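Local structure of protein HRI1 (Saccharomyces cerevisiae, 3RBY) at residues D30-S35 and A56-T61; T61-D66 and D75-L80. The protein is of unknown function and not essential for yeast, though it interacts with HRR25 and may interact with SEC72. All blocks are in the same frame, centred on the assembly; numbering follows the deposited sequence.

Overall arrangement
Coming from the N terminus, the chain enters contact 1 at residues 30-35, runs through the 20 residues that follow, and closes that loop when 56-61 returns antiparallel beside 30-35. Contact 2 opens just as contact 1 ends, since both include Thr61: strand 62-66 goes out and 71-76 comes back, a hairpin, with 8 residues between the segments of contact 2. The two are in series, neither nesting nor crossing, their centres about 7 Å apart. Both belong to the same antiparallel sheet. Within this chain strand 62-66 forms one edge, and strand 51-57 lies next to strand 80-81 at the other, where Trp79 and Leu80 both face Ala56 in a classic beta bulge. Tyr33 packs on Val62 and Phe76.

Contact 1 (D30-S35 and A56-T61)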
# COMPACT_ATOMS: atom_id res chain seq x y z
N ASP A 30 -1.66 -16.02 -18.35
CA ASP A 30 -1.26 -16.01 -19.76
C ASP A 30 -0.69 -14.65 -20.22
O ASP A 30 -0.08 -14.58 -21.29
CB ASP A 30 -2.43 -16.42 -20.68
CG ASP A 30 -2.80 -17.88 -20.52
OD1 ASP A 30 -2.19 -18.58 -19.67
OD2 ASP A 30 -3.72 -18.33 -21.25
N GLY A 31 -0.89 -13.60 -19.43
CA GLY A 31 -0.30 -12.30 -19.73
C GLY A 31 -1.23 -11.21 -20.25
O GLY A 31 -0.78 -10.10 -20.57
N HIS A 32 -2.53 -11.51 -20.37
CA HIS A 32 -3.52 -10.50 -20.76
C HIS A 32 -3.69 -9.49 -19.61
O HIS A 32 -3.59 -9.86 -18.43
CB HIS A 32 -4.85 -11.17 -21.11
CG HIS A 32 -4.71 -12.37 -21.99
ND1 HIS A 32 -4.08 -12.31 -23.22
CD2 HIS A 32 -5.07 -13.66 -21.81
CE1 HIS A 32 -4.08 -13.52 -23.76
NE2 HIS A 32 -4.67 -14.35 -22.93
N TYR A 33 -3.92 -8.22 -19.94
CA TYR A 33 -3.93 -7.16 -18.92
C TYR A 33 -5.02 -6.11 -19.14
O TYR A 33 -5.36 -5.77 -20.29
CB TYR A 33 -2.55 -6.48 -18.87
CG TYR A 33 -2.22 -5.72 -20.14
CD1 TYR A 33 -2.59 -4.39 -20.29
CD2 TYR A 33 -1.55 -6.34 -21.19
CE1 TYR A 33 -2.30 -3.69 -21.45
CE2 TYR A 33 -1.25 -5.65 -22.37
CZ TYR A 33 -1.63 -4.32 -22.48
OH TYR A 33 -1.35 -3.62 -23.63
N ILE A 34 -5.57 -5.60 -18.03
CA ILE A 34 -6.48 -4.45 -18.04
C ILE A 34 -6.15 -3.56 -16.83
O ILE A 34 -5.74 -4.05 -15.78
CB ILE A 34 -7.95 -4.88 -17.97
CG1 ILE A 34 -8.89 -3.67 -18.05
CG2 ILE A 34 -8.21 -5.65 -16.70
CD1 ILE A 34 -10.30 -4.06 -18.44
N SER A 35 -6.32 -2.25 -16.99
CA SER A 35 -6.10 -1.32 -15.90
C SER A 35 -7.21 -0.27 -15.87
O SER A 35 -7.31 0.55 -16.79
CB SER A 35 -4.72 -0.65 -16.02
OG SER A 35 -4.40 0.11 -14.87
N ALA A 56 -6.14 -1.70 -21.83
CA ALA A 56 -6.13 -3.16 -21.79
C ALA A 56 -5.46 -3.68 -23.05
O ALA A 56 -5.34 -2.97 -24.05
CB ALA A 56 -7.56 -3.70 -21.67
N GLY A 57 -5.01 -4.93 -23.00
CA GLY A 57 -4.42 -5.54 -24.17
C GLY A 57 -4.29 -7.02 -23.89
O GLY A 57 -4.12 -7.43 -22.73
N THR A 58 -4.38 -7.81 -24.95
CA THR A 58 -4.08 -9.24 -24.86
C THR A 58 -2.56 -9.40 -24.78
O THR A 58 -1.83 -8.43 -24.99
CB THR A 58 -4.71 -9.99 -26.05
OG1 THR A 58 -4.43 -9.26 -27.25
CG2 THR A 58 -6.25 -10.07 -25.87
N ASN A 59 -2.09 -10.60 -24.45
CA ASN A 59 -0.67 -10.73 -24.14
C ASN A 59 0.30 -10.21 -25.21
O ASN A 59 1.36 -9.67 -24.87
CB ASN A 59 -0.29 -12.15 -23.67
CG ASN A 59 -0.72 -13.25 -24.66
OD1 ASN A 59 -1.16 -12.98 -25.79
ND2 ASN A 59 -0.58 -14.51 -24.23
N GLU A 60 -0.04 -10.37 -26.49
CA GLU A 60 0.92 -9.98 -27.54
C GLU A 60 1.10 -8.47 -27.66
O GLU A 60 1.99 -8.02 -28.38
CB GLU A 60 0.53 -10.57 -28.90
CG GLU A 60 -0.53 -9.77 -29.66
CD GLU A 60 -1.92 -9.98 -29.09
OE1 GLU A 60 -2.10 -10.91 -28.25
OE2 GLU A 60 -2.84 -9.22 -29.48
N THR A 61 0.28 -7.68 -26.96
CA THR A 61 0.40 -6.22 -27.08
C THR A 61 1.42 -5.60 -26.11
O THR A 61 1.57 -4.38 -26.06
CB THR A 61 -0.95 -5.50 -26.90
OG1 THR A 61 -1.44 -5.72 -25.57
CG2 THR A 61 -1.95 -6.04 -27.92
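Tyr33 lays its ring against Gly57 where the antiparallel strands 33-38 and 51-57 pair, and this is the tight end of the contact. Two backbone bonds hold the pair, Tyr33 N to Gly57 O and Gly57 N to Tyr33 O, each 2.9 Å. With chi1 at 66°, CG of Tyr33 sits between its own backbone N and carbonyl carbon, which swings the ring in over the neighbouring strand. Gly57 CA then lies over the ring face, 3.8 Å from the Tyr33 centroid, a CH-pi contact made possible by the missing side chain, since Tyr33 OH and Thr61 OG1 take up the space on that side of Gly57. The tyrosine hydroxyl, reaching past Gly57, donates to Thr61 OG1 at 2.9 Å, and Thr61 OG1 passes the chain on to Thr58 O in its carbonyl plane at 2.8 Å. Thr61 N bonds to that same Thr58 O, so two donors fix the short 3-10 turn. Phe76 meets the tyrosine ring edge-to-face. On the other face of the sheet Ile34 CG1 touches Ala56 CB.

Toward residues 30 and 59 the strands give way to a looser, partly exposed turn. Asn59 ND2 donates to Asp30 O at 3.0 Å from above the carbonyl plane, while the Asp30 carboxylate is engaged elsewhere, by His244. The exposed Glu60 accepts a bond from Thr58 OG1 at OE2. Between the two regimes stands His32, buried against Ile241 and Val158 with its imidazole beside the Asn59 amide, the planes 49° apart. Its ND1 accepts the Asn59 N-H at 2.9 Å, the donor tilted 18° from the ring plane. An imidazole nitrogen that accepts a backbone N-H has no proton of its own, so His32 is probably neutral here, with its hydrogen on NE2.

Contact 2 (T61-D66 and D75-L80); sequences TVKAND and DFNFWL
A beta hairpin at the edge of the sheet brings strand 71-76 back against strand 62-66, and Val62 and Lys63 face Phe76 and Asp75 across it. Lys63 and Asp75 form the hydrogen-bonded pair: Lys63 N donates to Asp75 O at 3.0 Å, and Asp75 N to Lys63 O at 3.1 Å. One step beyond the strand end, Asn77 N adds a nearly linear bond to Thr61 O, 2.9 Å long, which carries the pairing into the turn at Thr61.

Val62 and Phe76 are the non-hydrogen-bonded pair, and their side chains run side by side toward the Tyr33 face. Because CG2 of Val62 is anti to its backbone N, this methyl, rather than CG1, is the one laid over the phenyl ring, 3.7 Å from the Phe76 centroid and 19° off the ring normal. It is displaced toward the CE2 rim.

The opposite face is solvent-side and polar. Here the Lys63 chain crosses that of Asp75 at about a right angle, yet NZ stays 4.9 Å from Asp75 OD1, too far for a salt bridge. Its ionic partner is instead Glu95. The bend at chi4 (88°) turns the ammonium back over the strands, where Lys63 NZ donates to a water at 2.7 Å; that water lies 2.8 Å from Asp75 O.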
# COMPACT_ATOMS: atom_id res chain seq x y z
N THR A 61 0.28 -7.68 -26.96
CA THR A 61 0.40 -6.22 -27.08
C THR A 61 1.42 -5.60 -26.11
O THR A 61 1.57 -4.38 -26.06
CB THR A 61 -0.95 -5.50 -26.90
OG1 THR A 61 -1.44 -5.72 -25.57
CG2 THR A 61 -1.95 -6.04 -27.92
N VAL A 62 2.10 -6.45 -25.35
CA VAL A 62 3.14 -5.95 -24.46
C VAL A 62 4.33 -6.90 -24.49
O VAL A 62 4.15 -8.12 -24.40
CB VAL A 62 2.62 -5.73 -23.00
CG1 VAL A 62 1.95 -6.99 -22.45
CG2 VAL A 62 3.75 -5.29 -22.08
N LYS A 63 5.52 -6.35 -24.66
CA LYS A 63 6.72 -7.17 -24.65
C LYS A 63 7.36 -7.04 -23.29
O LYS A 63 7.93 -6.00 -22.95
CB LYS A 63 7.73 -6.77 -25.73
CG LYS A 63 7.11 -6.40 -27.08
CD LYS A 63 8.10 -5.52 -27.89
CE LYS A 63 7.40 -4.64 -28.94
NZ LYS A 63 6.97 -3.32 -28.40
N ALA A 64 7.23 -8.12 -22.50
CA ALA A 64 7.86 -8.20 -21.18
C ALA A 64 9.23 -8.83 -21.28
O ALA A 64 9.34 -9.91 -21.87
CB ALA A 64 6.90 -8.99 -20.27
N ASN A 65 10.16 -8.25 -20.59
CA ASN A 65 11.47 -8.84 -20.57
C ASN A 65 12.18 -8.64 -19.24
O ASN A 65 12.32 -7.52 -18.76
CB ASN A 65 12.30 -8.33 -21.74
CG ASN A 65 13.22 -9.39 -22.28
OD1 ASN A 65 14.41 -9.41 -21.96
ND2 ASN A 65 12.66 -10.31 -23.07
N ASP A 66 12.63 -9.75 -18.67
CA ASP A 66 13.28 -9.77 -17.37
C ASP A 66 14.79 -9.76 -17.49
O ASP A 66 15.38 -10.51 -18.26
CB ASP A 66 12.81 -10.99 -16.57
CG ASP A 66 13.32 -10.99 -15.13
OD1 ASP A 66 13.72 -9.92 -14.62
OD2 ASP A 66 13.31 -12.07 -14.50
N ASP A 75 6.97 -3.10 -22.81
CA ASP A 75 6.78 -2.20 -23.92
C ASP A 75 5.36 -2.36 -24.41
O ASP A 75 4.97 -3.41 -24.92
CB ASP A 75 7.83 -2.50 -24.98
CG ASP A 75 9.23 -2.39 -24.40
OD1 ASP A 75 10.04 -3.32 -24.58
OD2 ASP A 75 9.50 -1.36 -23.73
N PHE A 76 4.57 -1.31 -24.18
CA PHE A 76 3.14 -1.39 -24.43
C PHE A 76 2.72 -0.78 -25.74
O PHE A 76 3.12 0.34 -26.08
CB PHE A 76 2.35 -0.69 -23.31
CG PHE A 76 2.41 -1.40 -21.99
CD1 PHE A 76 3.37 -1.05 -21.05
CD2 PHE A 76 1.49 -2.39 -21.67
CE1 PHE A 76 3.42 -1.70 -19.83
CE2 PHE A 76 1.54 -3.05 -20.44
CZ PHE A 76 2.51 -2.70 -19.52
N ASN A 77 1.90 -1.52 -26.47
CA ASN A 77 1.10 -0.96 -27.55
C ASN A 77 -0.36 -1.29 -27.29
O ASN A 77 -0.86 -2.34 -27.71
CB ASN A 77 1.56 -1.48 -28.92
CG ASN A 77 2.90 -0.90 -29.34
OD1 ASN A 77 3.94 -1.53 -29.14
ND2 ASN A 77 2.88 0.32 -29.87
N PHE A 78 -1.03 -0.40 -26.57
CA PHE A 78 -2.35 -0.70 -26.03
C PHE A 78 -3.40 -1.10 -27.06
O PHE A 78 -3.44 -0.56 -28.18
CB PHE A 78 -2.86 0.49 -25.20
CG PHE A 78 -1.92 0.88 -24.10
CD1 PHE A 78 -1.25 2.10 -24.11
CD2 PHE A 78 -1.67 -0.01 -23.06
CE1 PHE A 78 -0.38 2.44 -23.09
CE2 PHE A 78 -0.79 0.33 -22.04
CZ PHE A 78 -0.14 1.55 -22.05
N TRP A 79 -4.23 -2.05 -26.70
CA TRP A 79 -5.40 -2.39 -27.51
C TRP A 79 -6.51 -1.37 -27.20
O TRP A 79 -6.96 -0.62 -28.08
CB TRP A 79 -5.86 -3.81 -27.16
CG TRP A 79 -7.02 -4.29 -27.98
CD1 TRP A 79 -7.37 -3.88 -29.23
CD2 TRP A 79 -8.00 -5.26 -27.58
NE1 TRP A 79 -8.51 -4.54 -29.64
CE2 TRP A 79 -8.91 -5.40 -28.65
CE3 TRP A 79 -8.18 -6.04 -26.44
CZ2 TRP A 79 -9.99 -6.28 -28.61
CZ3 TRP A 79 -9.25 -6.92 -26.39
CH2 TRP A 79 -10.15 -7.03 -27.47
N LEU A 80 -6.95 -1.36 -25.94
CA LEU A 80 -7.80 -0.29 -25.43
C LEU A 80 -6.92 0.85 -24.91
O LEU A 80 -6.02 0.61 -24.11
CB LEU A 80 -8.65 -0.82 -24.27
CG LEU A 80 -9.92 -0.11 -23.78
CD1 LEU A 80 -9.96 -0.11 -22.25
CD2 LEU A 80 -10.04 1.30 -24.33
O HOH W 1 10.26 -5.31 -22.79
O HOH W 2 4.48 -3.98 -27.66